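Local coordinates for protein spectinomycin 9-adenylyltransferase (Enterococcus faecalis, PDB 6SXJ) that transfers an adenylyl group from ATP to the 9-hydroxyl of spectinomycin, releasing diphosphate and making the bacterium resistant to this antibiotic but not to streptomycin, at residues N13-K16 with K17-K21; I200-K203 with D204-G207; L224-R227 with S228-E232. All blocks are in the same frame, centred on the assembly; numbering follows the deposited sequence.

Interaction 1 of 3, residues N13-K16 with K17-K21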
ATOM      1  N   ASN A  13      15.305   6.806   9.304  1.00 58.92           N
ATOM      2  CA  ASN A  13      15.691   7.111  10.676  1.00 53.43           C
ATOM      3  C   ASN A  13      14.834   8.225  11.263  1.00 45.47           C
ATOM      4  O   ASN A  13      14.462   8.170  12.441  1.00 51.55           O
ATOM      5  CB  ASN A  13      17.165   7.494  10.730  1.00 53.77           C
ATOM      6  CG  ASN A  13      17.764   7.269  12.092  1.00 62.32           C
ATOM      7  OD1 ASN A  13      18.101   8.222  12.796  1.00 77.99           O
ATOM      8  ND2 ASN A  13      17.892   6.000  12.483  1.00 61.32           N
ATOM      9  N   LYS A  14      14.527   9.252  10.469  1.00 42.89           N
ATOM     10  CA  LYS A  14      13.658  10.320  10.950  1.00 53.97           C
ATOM     11  C   LYS A  14      12.258   9.797  11.262  1.00 46.10           C
ATOM     12  O   LYS A  14      11.630  10.232  12.230  1.00 45.88           O
ATOM     13  CB  LYS A  14      13.588  11.448   9.918  1.00 61.70           C
ATOM     14  CG  LYS A  14      14.407  12.676  10.284  1.00 81.61           C
ATOM     15  CD  LYS A  14      15.079  13.297   9.073  1.00 99.65           C
ATOM     16  CE  LYS A  14      16.113  14.350   9.450  1.00115.27           C
ATOM     17  NZ  LYS A  14      15.501  15.466  10.282  1.00 86.54           N
ATOM     18  N   VAL A  15      11.762   8.848  10.465  1.00 47.46           N
ATOM     19  CA  VAL A  15      10.449   8.268  10.746  1.00 47.73           C
ATOM     20  C   VAL A  15      10.465   7.551  12.090  1.00 50.69           C
ATOM     21  O   VAL A  15       9.522   7.671  12.883  1.00 49.96           O
ATOM     22  CB  VAL A  15      10.019   7.318   9.611  1.00 43.02           C
ATOM     23  CG1 VAL A  15       8.758   6.534  10.016  1.00 51.04           C
ATOM     24  CG2 VAL A  15       9.778   8.100   8.318  1.00 46.60           C
ATOM     25  N   LYS A  16      11.535   6.797  12.365  1.00 57.37           N
ATOM     26  CA  LYS A  16      11.628   6.065  13.627  1.00 45.00           C
ATOM     27  C   LYS A  16      11.616   7.014  14.816  1.00 43.05           C
ATOM     28  O   LYS A  16      10.962   6.747  15.832  1.00 52.88           O
ATOM     29  CB  LYS A  16      12.899   5.216  13.655  1.00 53.96           C
ATOM     30  CG  LYS A  16      13.052   4.255  12.492  1.00 53.92           C
ATOM     31  CD  LYS A  16      14.501   3.759  12.371  1.00 62.12           C
ATOM     32  CE  LYS A  16      15.060   3.279  13.700  1.00 63.71           C
ATOM     33  NZ  LYS A  16      16.451   2.727  13.553  1.00 70.40           N
ATOM     34  N   LYS A  17      12.338   8.124  14.711  1.00 50.66           N
ATOM     35  CA  LYS A  17      12.443   9.038  15.841  1.00 57.22           C
ATOM     36  C   LYS A  17      11.168   9.852  16.010  1.00 51.57           C
ATOM     37  O   LYS A  17      10.738  10.107  17.144  1.00 52.32           O
ATOM     38  CB  LYS A  17      13.662   9.936  15.658  1.00 57.16           C
ATOM     39  CG  LYS A  17      14.981   9.137  15.700  1.00 50.95           C
ATOM     40  CD  LYS A  17      16.165   9.947  15.204  1.00 66.02           C
ATOM     41  CE  LYS A  17      17.493   9.277  15.565  1.00 63.60           C
ATOM     42  NZ  LYS A  17      17.681   9.129  17.035  1.00 69.66           N
ATOM     43  N   ILE A  18      10.536  10.242  14.901  1.00 46.16           N
ATOM     44  CA  ILE A  18       9.229  10.891  14.997  1.00 48.56           C
ATOM     45  C   ILE A  18       8.289  10.027  15.820  1.00 47.40           C
ATOM     46  O   ILE A  18       7.712  10.471  16.822  1.00 54.17           O
ATOM     47  CB  ILE A  18       8.647  11.164  13.600  1.00 51.44           C
ATOM     48  CG1 ILE A  18       9.394  12.318  12.931  1.00 48.02           C
ATOM     49  CG2 ILE A  18       7.147  11.491  13.705  1.00 57.18           C
ATOM     50  CD1 ILE A  18       9.351  12.259  11.423  1.00 54.80           C
ATOM     51  N   LEU A  19       8.128   8.767  15.413  1.00 51.25           N
ATOM     52  CA  LEU A  19       7.153   7.910  16.077  1.00 48.13           C
ATOM     53  C   LEU A  19       7.491   7.742  17.547  1.00 56.96           C
ATOM     54  O   LEU A  19       6.599   7.694  18.401  1.00 54.94           O
ATOM     55  CB  LEU A  19       7.088   6.553  15.377  1.00 44.88           C
ATOM     56  CG  LEU A  19       6.520   6.573  13.952  1.00 46.61           C
ATOM     57  CD1 LEU A  19       7.079   5.404  13.165  1.00 45.35           C
ATOM     58  CD2 LEU A  19       4.996   6.546  13.992  1.00 50.57           C
ATOM     59  N   ARG A  20       8.786   7.658  17.858  1.00 63.27           N
ATOM     60  CA  ARG A  20       9.216   7.450  19.233  1.00 61.81           C
ATOM     61  C   ARG A  20       9.034   8.713  20.063  1.00 55.80           C
ATOM     62  O   ARG A  20       8.491   8.667  21.174  1.00 62.41           O
ATOM     63  CB  ARG A  20      10.676   7.005  19.239  1.00 63.67           C
ATOM     64  CG  ARG A  20      10.838   5.519  19.138  1.00 60.68           C
ATOM     65  CD  ARG A  20      11.235   4.968  20.482  1.00 69.81           C
ATOM     66  NE  ARG A  20      12.668   4.716  20.535  1.00 73.13           N
ATOM     67  CZ  ARG A  20      13.377   4.670  21.653  1.00 72.34           C
ATOM     68  NH1 ARG A  20      12.790   4.864  22.826  1.00 81.07           N
ATOM     69  NH2 ARG A  20      14.673   4.421  21.597  1.00 87.69           N
ATOM     70  N   LYS A  21       9.488   9.850  19.541  1.00 55.63           N
ATOM     71  CA  LYS A  21       9.401  11.087  20.308  1.00 65.03           C
ATOM     72  C   LYS A  21       7.954  11.429  20.644  1.00 67.60           C
ATOM     73  O   LYS A  21       7.663  11.894  21.752  1.00 75.72           O
ATOM     74  CB  LYS A  21      10.057  12.230  19.532  1.00 65.44           C
ATOM     75  CG  LYS A  21       9.947  13.585  20.225  1.00 75.02           C
ATOM     76  CD  LYS A  21      10.647  14.682  19.431  1.00 81.26           C
ATOM     77  CE  LYS A  21      10.879  15.929  20.281  1.00 91.09           C
ATOM     78  NZ  LYS A  21       9.753  16.190  21.229  1.00 93.06           N
TER

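Interaction 2 of 3, residues I200-K203 with D204-G207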
ATOM      1  N   ILE A 200       2.503 -11.859  -2.894  1.00 89.87           N
ATOM      2  CA  ILE A 200       2.387 -10.507  -3.426  1.00 90.46           C
ATOM      3  C   ILE A 200       3.714 -10.132  -4.063  1.00 92.76           C
ATOM      4  O   ILE A 200       4.780 -10.539  -3.592  1.00101.40           O
ATOM      5  CB  ILE A 200       2.000  -9.501  -2.324  1.00 84.76           C
ATOM      6  CG1 ILE A 200       0.589  -9.790  -1.819  1.00 76.65           C
ATOM      7  CG2 ILE A 200       2.087  -8.073  -2.850  1.00 86.18           C
ATOM      8  CD1 ILE A 200       0.226  -9.035  -0.564  1.00 66.44           C
ATOM      9  N   ILE A 201       3.658  -9.359  -5.146  1.00 85.63           N
ATOM     10  CA  ILE A 201       4.876  -8.911  -5.818  1.00 93.38           C
ATOM     11  C   ILE A 201       4.670  -7.505  -6.371  1.00 89.04           C
ATOM     12  O   ILE A 201       3.535  -7.003  -6.378  1.00 88.40           O
ATOM     13  CB  ILE A 201       5.301  -9.887  -6.930  1.00 89.85           C
ATOM     14  CG1 ILE A 201       4.556  -9.580  -8.232  1.00 91.05           C
ATOM     15  CG2 ILE A 201       5.060 -11.336  -6.515  1.00 82.48           C
ATOM     16  CD1 ILE A 201       4.903 -10.522  -9.371  1.00 88.71           C
ATOM     17  N   PRO A 202       5.721  -6.844  -6.857  1.00 86.53           N
ATOM     18  CA  PRO A 202       5.580  -5.451  -7.296  1.00 82.24           C
ATOM     19  C   PRO A 202       4.798  -5.347  -8.594  1.00 84.84           C
ATOM     20  O   PRO A 202       4.728  -6.282  -9.393  1.00 80.71           O
ATOM     21  CB  PRO A 202       7.026  -4.971  -7.482  1.00 84.18           C
ATOM     22  CG  PRO A 202       7.912  -6.072  -6.934  1.00 88.45           C
ATOM     23  CD  PRO A 202       7.103  -7.331  -7.017  1.00 96.35           C
ATOM     24  N   LYS A 203       4.216  -4.163  -8.799  1.00 81.46           N
ATOM     25  CA  LYS A 203       3.340  -3.953  -9.946  1.00 81.95           C
ATOM     26  C   LYS A 203       4.072  -4.214 -11.257  1.00 86.66           C
ATOM     27  O   LYS A 203       3.609  -4.997 -12.096  1.00 84.51           O
ATOM     28  CB  LYS A 203       2.783  -2.528  -9.926  1.00 79.24           C
ATOM     29  CG  LYS A 203       2.076  -2.138  -8.647  1.00 79.39           C
ATOM     30  CD  LYS A 203       1.747  -0.647  -8.645  1.00 83.72           C
ATOM     31  CE  LYS A 203       0.254  -0.409  -8.494  1.00 80.85           C
ATOM     32  NZ  LYS A 203      -0.130   0.992  -8.828  1.00 98.12           N
ATOM     33  N   ASP A 204       5.219  -3.559 -11.456  1.00 82.38           N
ATOM     34  CA  ASP A 204       5.899  -3.663 -12.742  1.00 83.12           C
ATOM     35  C   ASP A 204       6.290  -5.104 -13.056  1.00 82.75           C
ATOM     36  O   ASP A 204       6.258  -5.511 -14.221  1.00 82.08           O
ATOM     37  CB  ASP A 204       7.126  -2.742 -12.773  1.00 92.45           C
ATOM     38  CG  ASP A 204       7.972  -2.838 -11.515  1.00 88.39           C
ATOM     39  OD1 ASP A 204       9.178  -3.125 -11.642  1.00 87.86           O
ATOM     40  OD2 ASP A 204       7.439  -2.614 -10.407  1.00 89.53           O
ATOM     41  N   ILE A 205       6.630  -5.901 -12.042  1.00 81.55           N
ATOM     42  CA  ILE A 205       6.965  -7.298 -12.302  1.00 81.79           C
ATOM     43  C   ILE A 205       5.699  -8.116 -12.518  1.00 81.36           C
ATOM     44  O   ILE A 205       5.679  -9.045 -13.335  1.00 75.69           O
ATOM     45  CB  ILE A 205       7.814  -7.877 -11.156  1.00 84.16           C
ATOM     46  CG1 ILE A 205       9.255  -7.375 -11.249  1.00 78.85           C
ATOM     47  CG2 ILE A 205       7.786  -9.407 -11.195  1.00 78.90           C
ATOM     48  CD1 ILE A 205       9.394  -5.879 -11.100  1.00 78.34           C
ATOM     49  N   ALA A 206       4.634  -7.803 -11.773  1.00 81.38           N
ATOM     50  CA  ALA A 206       3.357  -8.472 -11.992  1.00 79.24           C
ATOM     51  C   ALA A 206       2.796  -8.147 -13.371  1.00 74.61           C
ATOM     52  O   ALA A 206       2.141  -8.994 -13.989  1.00 76.37           O
ATOM     53  CB  ALA A 206       2.359  -8.076 -10.903  1.00 76.13           C
ATOM     54  N   GLY A 207       3.059  -6.940 -13.875  1.00 74.08           N
ATOM     55  CA  GLY A 207       2.525  -6.560 -15.175  1.00 76.15           C
ATOM     56  C   GLY A 207       3.091  -7.392 -16.309  1.00 72.58           C
ATOM     57  O   GLY A 207       2.352  -7.870 -17.175  1.00 68.64           O
TER

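Interaction 3 of 3, residues L224-R227 with S228-E232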
ATOM      1  N   LEU A 224       2.345  -1.379 -21.942  1.00 78.57           N
ATOM      2  CA  LEU A 224       2.346   0.078 -22.003  1.00 81.66           C
ATOM      3  C   LEU A 224       2.028   0.700 -20.648  1.00 87.67           C
ATOM      4  O   LEU A 224       2.314   1.886 -20.442  1.00 87.60           O
ATOM      5  CB  LEU A 224       1.355   0.562 -23.064  1.00 82.59           C
ATOM      6  CG  LEU A 224       2.029   0.768 -24.426  1.00 94.49           C
ATOM      7  CD1 LEU A 224       2.135  -0.557 -25.187  1.00 85.50           C
ATOM      8  CD2 LEU A 224       1.307   1.818 -25.260  1.00 86.82           C
ATOM      9  N   ALA A 225       1.458  -0.075 -19.721  1.00 86.47           N
ATOM     10  CA  ALA A 225       1.267   0.408 -18.357  1.00 85.40           C
ATOM     11  C   ALA A 225       2.557   0.307 -17.547  1.00 85.91           C
ATOM     12  O   ALA A 225       2.855   1.190 -16.735  1.00 82.29           O
ATOM     13  CB  ALA A 225       0.145  -0.377 -17.674  1.00 79.87           C
ATOM     14  N   VAL A 226       3.336  -0.759 -17.756  1.00 81.91           N
ATOM     15  CA  VAL A 226       4.620  -0.889 -17.068  1.00 82.58           C
ATOM     16  C   VAL A 226       5.473   0.352 -17.310  1.00 82.97           C
ATOM     17  O   VAL A 226       6.014   0.953 -16.376  1.00 86.65           O
ATOM     18  CB  VAL A 226       5.348  -2.166 -17.522  1.00 82.72           C
ATOM     19  CG1 VAL A 226       6.735  -2.241 -16.894  1.00 72.12           C
ATOM     20  CG2 VAL A 226       4.526  -3.398 -17.178  1.00 78.56           C
ATOM     21  N   ARG A 227       5.590   0.757 -18.576  1.00 83.13           N
ATOM     22  CA  ARG A 227       6.445   1.888 -18.925  1.00 91.73           C
ATOM     23  C   ARG A 227       6.036   3.147 -18.168  1.00 98.08           C
ATOM     24  O   ARG A 227       6.876   3.818 -17.557  1.00103.33           O
ATOM     25  CB  ARG A 227       6.395   2.127 -20.436  1.00 90.81           C
ATOM     26  CG  ARG A 227       6.942   0.977 -21.275  1.00 84.10           C
ATOM     27  CD  ARG A 227       6.428   1.016 -22.709  1.00 80.40           C
ATOM     28  NE  ARG A 227       6.454   2.359 -23.285  1.00 89.41           N
ATOM     29  CZ  ARG A 227       6.147   2.638 -24.550  1.00 92.53           C
ATOM     30  NH1 ARG A 227       5.790   1.667 -25.380  1.00 91.31           N
ATOM     31  NH2 ARG A 227       6.198   3.890 -24.987  1.00 94.27           N
ATOM     32  N   SER A 228       4.745   3.490 -18.201  1.00 96.21           N
ATOM     33  CA  SER A 228       4.278   4.692 -17.514  1.00 97.99           C
ATOM     34  C   SER A 228       4.597   4.637 -16.024  1.00 98.64           C
ATOM     35  O   SER A 228       5.007   5.642 -15.431  1.00 94.82           O
ATOM     36  CB  SER A 228       2.776   4.869 -17.738  1.00 89.63           C
ATOM     37  OG  SER A 228       2.208   5.768 -16.800  1.00 87.98           O
ATOM     38  N   TYR A 229       4.425   3.464 -15.405  1.00 93.69           N
ATOM     39  CA  TYR A 229       4.760   3.305 -13.993  1.00 93.57           C
ATOM     40  C   TYR A 229       6.227   3.627 -13.729  1.00 97.38           C
ATOM     41  O   TYR A 229       6.576   4.076 -12.631  1.00 94.18           O
ATOM     42  CB  TYR A 229       4.419   1.879 -13.546  1.00 95.18           C
ATOM     43  CG  TYR A 229       4.875   1.523 -12.146  1.00100.81           C
ATOM     44  CD1 TYR A 229       4.262   2.079 -11.029  1.00 93.89           C
ATOM     45  CD2 TYR A 229       5.916   0.625 -11.944  1.00 99.09           C
ATOM     46  CE1 TYR A 229       4.680   1.757  -9.752  1.00 99.25           C
ATOM     47  CE2 TYR A 229       6.343   0.297 -10.672  1.00 97.40           C
ATOM     48  CZ  TYR A 229       5.721   0.865  -9.579  1.00102.13           C
ATOM     49  OH  TYR A 229       6.147   0.535  -8.313  1.00103.79           O
ATOM     50  N   LEU A 230       7.093   3.422 -14.724  1.00 94.52           N
ATOM     51  CA  LEU A 230       8.505   3.759 -14.622  1.00 96.53           C
ATOM     52  C   LEU A 230       8.816   5.132 -15.209  1.00 96.06           C
ATOM     53  O   LEU A 230       9.978   5.415 -15.527  1.00103.65           O
ATOM     54  CB  LEU A 230       9.353   2.684 -15.304  1.00 93.79           C
ATOM     55  CG  LEU A 230       8.949   1.237 -15.014  1.00 91.56           C
ATOM     56  CD1 LEU A 230       9.973   0.256 -15.578  1.00 68.50           C
ATOM     57  CD2 LEU A 230       8.769   1.013 -13.519  1.00 90.01           C
ATOM     58  N   GLY A 231       7.806   5.987 -15.358  1.00100.80           N
ATOM     59  CA  GLY A 231       8.020   7.359 -15.776  1.00 92.16           C
ATOM     60  C   GLY A 231       7.280   7.750 -17.037  1.00102.88           C
ATOM     61  O   GLY A 231       6.463   8.678 -17.029  1.00111.81           O
ATOM     62  N   GLU A 232       7.560   7.031 -18.124  1.00 97.64           N
ATOM     63  CA  GLU A 232       7.060   7.338 -19.460  1.00100.18           C
ATOM     64  C   GLU A 232       5.667   7.955 -19.493  1.00100.79           C
ATOM     65  O   GLU A 232       4.739   7.458 -18.850  1.00102.61           O
ATOM     66  CB  GLU A 232       7.060   6.053 -20.294  1.00 94.55           C
ATOM     67  CG  GLU A 232       7.444   6.208 -21.748  1.00 94.28           C
ATOM     68  CD  GLU A 232       8.169   4.982 -22.276  1.00 96.47           C
ATOM     69  OE1 GLU A 232       8.060   4.700 -23.489  1.00101.11           O
ATOM     70  OE2 GLU A 232       8.847   4.299 -21.474  1.00 92.46           O
TER

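Interaction 1 of 3, residues N13-K16 with K17-K21
Val15 and Leu19 meet one turn apart on an amphipathic alpha helix, residues 8-23, that packs on the mixed beta sheet of the nucleotidyltransferase domain. The two side chains lie alongside each other and point the same way. Val15 CG1 comes within 3.7 Å of Leu19 CD1. The valine branch CG1 sits opposite the backbone N (chi1 171°), which swings it along the helix toward the leucine. Leu19 CD1 also comes within 3.3 Å of Val15 O, in the preceding turn.

One residue earlier, Ile18 also lies against a backbone carbonyl: its CG1 is 3.1 Å from Lys14 O, and CD1 stays close to the same oxygen. On the solvent side the long chain of Lys17 crosses the amide of Asn13. Asn13 meets it with its oxygen rather than its nitrogen.

Beneath these side chains runs the helical backbone. Lys17 N, Ile18 N, Leu19 N and Arg20 N bond to the carbonyl oxygens of Asn13, Lys14, Val15 and Lys16. The straightest is Leu19 N to Val15 O (3.1 Å, 170° at the hydrogen). Lys21 N carries the ladder on to Lys17 O at 2.7 Å.

The apolar face rests on the sheet. Val15 touches Phe49, Ile85 and Leu87, and Leu19 touches Leu27, Val51 and Leu87. Ile72, in a loop, touches Lys14, Val15 and Ile18. Within 13-21 the polar side carries Asn13, Lys14, Lys16, Lys17, Arg20 and Lys21.

The Asn13 contact is made by carbon, not by the charged end of the lysine. Lys17 CE lies 3.0 Å from Asn13 OD1, but the last bond turns aside and leaves Lys17 NZ 4.4 Å from Asn13 OD1.

Interaction 2 of 3, residues I200-K203 with D204-G207
Ile201 reaches forward onto Ile205 and Ala206 at the start of helix 203-212, where Pro202 is the N-cap residue. Ile201 stands just before the cap and Ala206 in the first turn. Their apolar contact spans five residues, the spacing of a hydrophobic staple.

Ile201 is the bump. Its CG1 lies between the backbone N and the carbonyl carbon (chi1 84°), and from there the extended chain sends CD1 into the notch between Ile205 and Ala206. CD1 of Ile201 touches CG2 of Ile205 at 3.6 Å, the two chains passing at a slant. One carbon back, Ile201 CG1 lies 3.8 Å from Ala206 CB. The small methyl of Ala206 gives a shallow floor. Leu193 of helix 181-196 touches both Ile201 and Ala206.

The proline ring adds a looser contact, Pro202 CD to Ile205 CB at 4.2 Å. Pro202 CB meets Asp204 OD2, whose carboxylate folds back over the start of the helix. Lys203 reaches away to Asn183 and Tyr229.

Two backbone bonds close the first turn. Gly207 N binds Lys203 O at 2.7 Å, though bent to 145° at the hydrogen. Ala206 N binds Pro202 O at 2.8 Å, and Ala206 CB lies 3.3 Å from that same Pro202 O.

Interaction 3 of 3, residues L224-R227 with S228-E232
Glu232 OE1 is gripped by two nitrogens of Arg227, NH2 at 2.5 Å and NE at 2.8 Å. The NH2 separation is unusually short, and its exact value is doubtful. OE1 lies at the guanidinium edge, near its plane. Both bonds are weak, with angles at the hydrogen of 124° and 119°, and the carboxylate is turned 42° from the guanidinium. Glu232 OE2 instead touches Arg227 CB at 3.4 Å. The bend at chi3 of Arg227 turns the NE edge toward Glu232 OE1.

This salt bridge spans the C-terminal end of helix 216-229. Leu230 is the first residue to leave helical geometry. Leu230 N binds Val226 O at 3.2 Å and, weakly, Arg227 O at 2.9 Å. Gly231 N turns back to Ser228 O at 2.8 Å. The backbone angles of Gly231 would jam a CB against the preceding carbonyl oxygen, so the turn depends on a residue without one.

Ser228 OG hydrogen-bonds Thr182 OG1 of helix 181-196, which ties the last turn to its neighbour. The bent Arg227-Glu232 bonds suggest an attraction that is mainly electrostatic and poorly directional. As both residues are exposed, solvent would be expected to compete.

Overall arrangement
Interaction 1 lies in the nucleotidyltransferase domain, interactions 2 and 3 in the C-terminal aminoglycoside adenylyltransferase domain. The centre of interaction 1 is about 30 Å from that of interaction 2 and 33 Å from that of interaction 3, and it touches neither. Interactions 2 and 3 are neighbours, with centres about 13 Å apart, on consecutive helices. They meet where Asp204 OD2 packs 3.1 Å from Tyr229 CE2. Lys203 CD packs 4.0 Å from Tyr229 CE1. Asp204 OD1 makes a long, weak ion pair with Lys42, and Tyr229 touches Asn44. Both partners belong to the nucleotidyltransferase range, so this corner faces the other domain. As in related adenylyltransferases, the active site probably lies in the cleft between the domains.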